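Local coordinates for protein putative sugar phosphate isomerase (Acidithiobacillus ferrooxidans, PDB 3L2H) that is a putative sugar phosphate isomerase of the cupin superfamily that probably binds a metal ion, at residues S36-H49 and L115-D127. Residues are numbered along the deposited sequence; the frame is centred on the assembly and turned at random.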
loop_
_atom_site.group_PDB
_atom_site.type_symbol
_atom_site.label_atom_id
_atom_site.label_comp_id
_atom_site.label_asym_id
_atom_site.label_seq_id
_atom_site.Cartn_x
_atom_site.Cartn_y
_atom_site.Cartn_z
ATOM N N SER B 36 -23.784 7.862 -7.035
ATOM C CA SER B 36 -22.668 7.158 -6.506
ATOM C C SER B 36 -23.173 5.970 -5.653
ATOM O O SER B 36 -23.565 6.103 -4.458
ATOM C CB SER B 36 -21.761 8.055 -5.692
ATOM O OG SER B 36 -20.709 7.260 -5.122
ATOM N N LEU B 37 -23.247 4.832 -6.309
ATOM C CA LEU B 37 -23.761 3.630 -5.648
ATOM C C LEU B 37 -22.821 3.213 -4.499
ATOM O O LEU B 37 -23.248 2.891 -3.378
ATOM C CB LEU B 37 -23.933 2.517 -6.665
ATOM C CG LEU B 37 -24.800 2.820 -7.894
ATOM C CD1 LEU B 37 -24.988 1.529 -8.721
ATOM C CD2 LEU B 37 -26.160 3.517 -7.513
ATOM N N GLY B 38 -21.519 3.290 -4.762
ATOM C CA GLY B 38 -20.536 2.956 -3.748
ATOM C C GLY B 38 -20.592 3.848 -2.537
ATOM O O GLY B 38 -20.554 3.340 -1.414
ATOM N N ASP B 39 -20.758 5.166 -2.711
ATOM C CA ASP B 39 -20.785 6.039 -1.518
ATOM C C ASP B 39 -22.044 5.813 -0.730
ATOM O O ASP B 39 -22.035 5.911 0.510
ATOM C CB ASP B 39 -20.644 7.530 -1.896
ATOM C CG ASP B 39 -19.234 7.848 -2.393
ATOM O OD1 ASP B 39 -18.282 7.610 -1.597
ATOM O OD2 ASP B 39 -19.074 8.255 -3.581
ATOM N N ALA B 40 -23.129 5.507 -1.432
ATOM C CA ALA B 40 -24.406 5.241 -0.790
ATOM C C ALA B 40 -24.306 4.043 0.164
ATOM O O ALA B 40 -24.946 4.043 1.205
ATOM C CB ALA B 40 -25.528 5.009 -1.835
ATOM N N VAL B 41 -23.514 3.019 -0.181
ATOM C CA VAL B 41 -23.417 1.855 0.705
ATOM C C VAL B 41 -22.203 1.884 1.604
ATOM O O VAL B 41 -22.077 1.056 2.510
ATOM C CB VAL B 41 -23.471 0.544 -0.083
ATOM C CG1 VAL B 41 -24.760 0.485 -0.927
ATOM C CG2 VAL B 41 -22.230 0.369 -0.993
ATOM N N GLY B 42 -21.264 2.772 1.345
ATOM C CA GLY B 42 -20.122 2.861 2.229
ATOM C C GLY B 42 -18.819 2.337 1.670
ATOM O O GLY B 42 -17.840 2.242 2.397
ATOM N N LEU B 43 -18.772 2.040 0.390
ATOM C CA LEU B 43 -17.471 1.646 -0.183
ATOM C C LEU B 43 -16.474 2.796 -0.169
ATOM O O LEU B 43 -16.820 3.958 -0.458
ATOM C CB LEU B 43 -17.611 1.116 -1.599
ATOM C CG LEU B 43 -18.551 -0.070 -1.778
ATOM C CD1 LEU B 43 -18.621 -0.395 -3.269
ATOM C CD2 LEU B 43 -18.114 -1.276 -0.981
ATOM N N ARG B 44 -15.227 2.467 0.184
ATOM C CA ARG B 44 -14.160 3.454 0.287
ATOM C C ARG B 44 -12.992 3.290 -0.688
ATOM O O ARG B 44 -12.307 4.244 -0.961
ATOM C CB ARG B 44 -13.600 3.384 1.696
ATOM C CG ARG B 44 -14.678 3.745 2.718
ATOM C CD ARG B 44 -14.203 3.552 4.139
ATOM N NE ARG B 44 -12.921 4.228 4.319
ATOM C CZ ARG B 44 -12.746 5.554 4.352
ATOM N NH1 ARG B 44 -13.776 6.399 4.179
ATOM N NH2 ARG B 44 -11.512 6.050 4.508
ATOM N N HIS B 45 -12.757 2.094 -1.204
ATOM C CA HIS B 45 -11.560 1.831 -2.006
ATOM C C HIS B 45 -11.840 1.672 -3.489
ATOM O O HIS B 45 -10.949 1.413 -4.290
ATOM C CB HIS B 45 -10.875 0.585 -1.452
ATOM C CG HIS B 45 -10.452 0.754 -0.027
ATOM N ND1 HIS B 45 -9.359 1.518 0.324
ATOM C CD2 HIS B 45 -11.001 0.320 1.130
ATOM C CE1 HIS B 45 -9.248 1.533 1.643
ATOM N NE2 HIS B 45 -10.227 0.814 2.157
HETATM N N MSE B 46 -13.112 1.807 -3.841
HETATM C CA MSE B 46 -13.591 1.744 -5.207
HETATM C C MSE B 46 -14.736 2.725 -5.301
HETATM O O MSE B 46 -15.415 2.993 -4.303
HETATM C CB MSE B 46 -14.153 0.386 -5.585
HETATM C CG MSE B 46 -13.442 -0.817 -5.036
HETATM SE SE MSE B 46 -14.284 -2.475 -5.757
HETATM C CE MSE B 46 -16.023 -2.308 -5.121
ATOM N N GLY B 47 -14.934 3.225 -6.505
ATOM C CA GLY B 47 -16.013 4.118 -6.875
ATOM C C GLY B 47 -16.860 3.336 -7.873
ATOM O O GLY B 47 -16.334 2.706 -8.820
ATOM N N ILE B 48 -18.149 3.241 -7.612
ATOM C CA ILE B 48 -19.073 2.640 -8.533
ATOM C C ILE B 48 -20.209 3.656 -8.723
ATOM O O ILE B 48 -20.923 3.959 -7.759
ATOM C CB ILE B 48 -19.606 1.298 -8.048
ATOM C CG1 ILE B 48 -18.459 0.306 -7.807
ATOM C CG2 ILE B 48 -20.629 0.715 -9.106
ATOM C CD1 ILE B 48 -18.801 -1.049 -7.181
ATOM N N HIS B 49 -20.365 4.122 -9.960
ATOM C CA HIS B 49 -21.227 5.229 -10.311
ATOM C C HIS B 49 -22.145 4.828 -11.469
ATOM O O HIS B 49 -21.688 4.302 -12.489
ATOM C CB HIS B 49 -20.383 6.436 -10.735
ATOM C CG HIS B 49 -19.427 6.916 -9.691
ATOM N ND1 HIS B 49 -19.798 7.806 -8.698
ATOM C CD2 HIS B 49 -18.123 6.614 -9.459
ATOM C CE1 HIS B 49 -18.748 8.065 -7.934
ATOM N NE2 HIS B 49 -17.720 7.355 -8.375
ATOM N N LEU B 115 -27.314 8.460 -22.587
ATOM C CA LEU B 115 -26.301 7.403 -22.478
ATOM C C LEU B 115 -26.183 7.067 -21.020
ATOM O O LEU B 115 -25.874 7.960 -20.218
ATOM C CB LEU B 115 -24.987 7.864 -23.076
ATOM C CG LEU B 115 -23.755 6.971 -22.908
ATOM C CD1 LEU B 115 -23.975 5.567 -23.497
ATOM C CD2 LEU B 115 -22.527 7.623 -23.572
ATOM N N VAL B 116 -26.438 5.801 -20.656
ATOM C CA VAL B 116 -26.427 5.391 -19.258
ATOM C C VAL B 116 -25.391 4.272 -19.043
ATOM O O VAL B 116 -25.416 3.250 -19.707
ATOM C CB VAL B 116 -27.839 4.961 -18.771
ATOM C CG1 VAL B 116 -27.847 4.581 -17.279
ATOM C CG2 VAL B 116 -28.858 6.086 -19.083
ATOM N N CYS B 117 -24.445 4.519 -18.145
ATOM C CA CYS B 117 -23.326 3.627 -17.892
ATOM C C CYS B 117 -23.042 3.453 -16.428
ATOM O O CYS B 117 -23.364 4.313 -15.606
ATOM C CB CYS B 117 -22.015 4.206 -18.454
ATOM S SG CYS B 117 -22.071 4.537 -20.243
ATOM N N LEU B 118 -22.396 2.339 -16.136
ATOM C CA LEU B 118 -21.746 2.121 -14.874
ATOM C C LEU B 118 -20.287 2.494 -15.066
ATOM O O LEU B 118 -19.652 2.050 -16.037
ATOM C CB LEU B 118 -21.807 0.664 -14.447
ATOM C CG LEU B 118 -23.016 0.140 -13.749
ATOM C CD1 LEU B 118 -22.731 -1.341 -13.441
ATOM C CD2 LEU B 118 -23.300 1.003 -12.475
ATOM N N VAL B 119 -19.783 3.371 -14.212
ATOM C CA VAL B 119 -18.388 3.717 -14.174
ATOM C C VAL B 119 -17.785 3.136 -12.872
ATOM O O VAL B 119 -18.298 3.374 -11.762
ATOM C CB VAL B 119 -18.167 5.235 -14.293
ATOM C CG1 VAL B 119 -16.676 5.539 -14.156
ATOM C CG2 VAL B 119 -18.712 5.745 -15.635
ATOM N N ILE B 120 -16.697 2.372 -13.034
ATOM C CA ILE B 120 -16.049 1.623 -11.968
ATOM C C ILE B 120 -14.610 2.057 -11.911
ATOM O O ILE B 120 -13.903 2.012 -12.945
ATOM C CB ILE B 120 -16.103 0.124 -12.223
ATOM C CG1 ILE B 120 -17.550 -0.375 -12.309
ATOM C CG2 ILE B 120 -15.345 -0.648 -11.099
ATOM C CD1 ILE B 120 -17.745 -1.592 -13.193
ATOM N N GLY B 121 -14.151 2.519 -10.744
ATOM C CA GLY B 121 -12.782 2.965 -10.626
ATOM C C GLY B 121 -12.164 2.747 -9.261
ATOM O O GLY B 121 -12.865 2.528 -8.249
ATOM N N GLN B 122 -10.848 2.690 -9.236
ATOM C CA GLN B 122 -10.146 2.557 -7.961
ATOM C C GLN B 122 -10.177 3.876 -7.310
ATOM O O GLN B 122 -10.252 4.903 -8.013
ATOM C CB GLN B 122 -8.687 2.202 -8.127
ATOM C CG GLN B 122 -8.387 0.870 -8.626
ATOM C CD GLN B 122 -6.915 0.630 -8.608
ATOM O OE1 GLN B 122 -6.243 0.806 -9.625
ATOM N NE2 GLN B 122 -6.378 0.265 -7.438
ATOM N N ARG B 123 -10.110 3.888 -5.987
ATOM C CA ARG B 123 -9.905 5.101 -5.217
ATOM C C ARG B 123 -8.614 4.970 -4.442
ATOM O O ARG B 123 -8.593 4.227 -3.491
ATOM C CB ARG B 123 -11.007 5.322 -4.211
ATOM C CG ARG B 123 -12.279 5.757 -4.831
ATOM C CD ARG B 123 -13.167 6.371 -3.811
ATOM N NE ARG B 123 -14.389 6.717 -4.483
ATOM C CZ ARG B 123 -15.498 7.117 -3.882
ATOM N NH1 ARG B 123 -15.565 7.206 -2.573
ATOM N NH2 ARG B 123 -16.550 7.428 -4.618
ATOM N N LEU B 124 -7.550 5.636 -4.882
ATOM C CA LEU B 124 -6.244 5.553 -4.231
ATOM C C LEU B 124 -5.879 6.900 -3.639
ATOM O O LEU B 124 -6.302 7.934 -4.129
ATOM C CB LEU B 124 -5.161 5.170 -5.223
ATOM C CG LEU B 124 -5.339 3.837 -5.890
ATOM C CD1 LEU B 124 -4.239 3.640 -7.001
ATOM C CD2 LEU B 124 -5.346 2.685 -4.812
ATOM N N ASP B 125 -5.111 6.857 -2.568
ATOM C CA ASP B 125 -4.638 8.064 -1.917
ATOM C C ASP B 125 -3.699 8.907 -2.799
ATOM O O ASP B 125 -3.652 10.119 -2.615
ATOM C CB ASP B 125 -3.895 7.713 -0.640
ATOM C CG ASP B 125 -4.830 7.337 0.506
ATOM O OD1 ASP B 125 -6.036 7.589 0.447
ATOM O OD2 ASP B 125 -4.312 6.844 1.507
ATOM N N GLN B 126 -2.965 8.273 -3.698
ATOM C CA GLN B 126 -2.094 8.960 -4.648
ATOM C C GLN B 126 -2.388 8.564 -6.108
ATOM O O GLN B 126 -2.497 7.381 -6.445
ATOM C CB GLN B 126 -0.619 8.669 -4.372
ATOM C CG GLN B 126 -0.079 9.184 -3.005
ATOM C CD GLN B 126 1.439 8.898 -2.827
ATOM O OE1 GLN B 126 1.772 7.860 -2.280
ATOM N NE2 GLN B 126 2.354 9.802 -3.356
ATOM N N ASP B 127 -2.392 9.559 -6.980
ATOM C CA ASP B 127 -2.544 9.307 -8.415
ATOM C C ASP B 127 -1.951 10.491 -9.149
ATOM O O ASP B 127 -1.669 11.553 -8.566
ATOM C CB ASP B 127 -4.031 9.111 -8.753
ATOM C CG ASP B 127 -4.292 8.476 -10.131
ATOM O OD1 ASP B 127 -3.377 7.890 -10.755
ATOM O OD2 ASP B 127 -5.476 8.589 -10.554
HETATM O O HOH W 1 -13.467 6.796 -0.603
HETATM O O HOH W 2 -8.722 0.330 -5.126
HETATM O O HOH W 3 -7.755 2.747 -1.560
HETATM O O HOH W 4 -14.844 7.600 -7.500
#
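R123 and D39 form a salt bridge with two parallel bonds: NH1 reaches OD1 and NH2 reaches OD2, each at 2.9 Å, on the syn side of the carboxylate. The R123 chain, extended from CG to NE (chi3 -178°), runs over M46 and G47, and M46 O lies over one guanidinium face, displaced toward its rim. The D39 backbone is fixed by S36, the N-cap, whose OG accepts from D39 N at 3.2 Å. Two waters tie the guanidinium elsewhere: one joins R123 NH1 to R44 O, the other accepts from R123 NE and meets H49 NE2 at 3.0 Å in the ring plane, while H49 ND1 is hydrogen-bonded to N34 ND2. Replacing R123 by a leucine would probably leave the D39 carboxylate without its cationic mate and helix 37-41 less firmly tied to the sheet. Backbone pairing supplies most other direct polar contacts. Strands 46-49 and 115-122 run antiparallel (171°) in the six-stranded sheet of the cupin beta-barrel, with G47-G121 and H49-V119 as hydrogen-bonded pairs. Past the M46-Q122 pair, R123 N donates to H45 O from above the carbonyl plane. Apolar contact is sparser: L118 CD2 meets L37 CD1 at 4.1 Å and I48 CG2 at 4.3 Å.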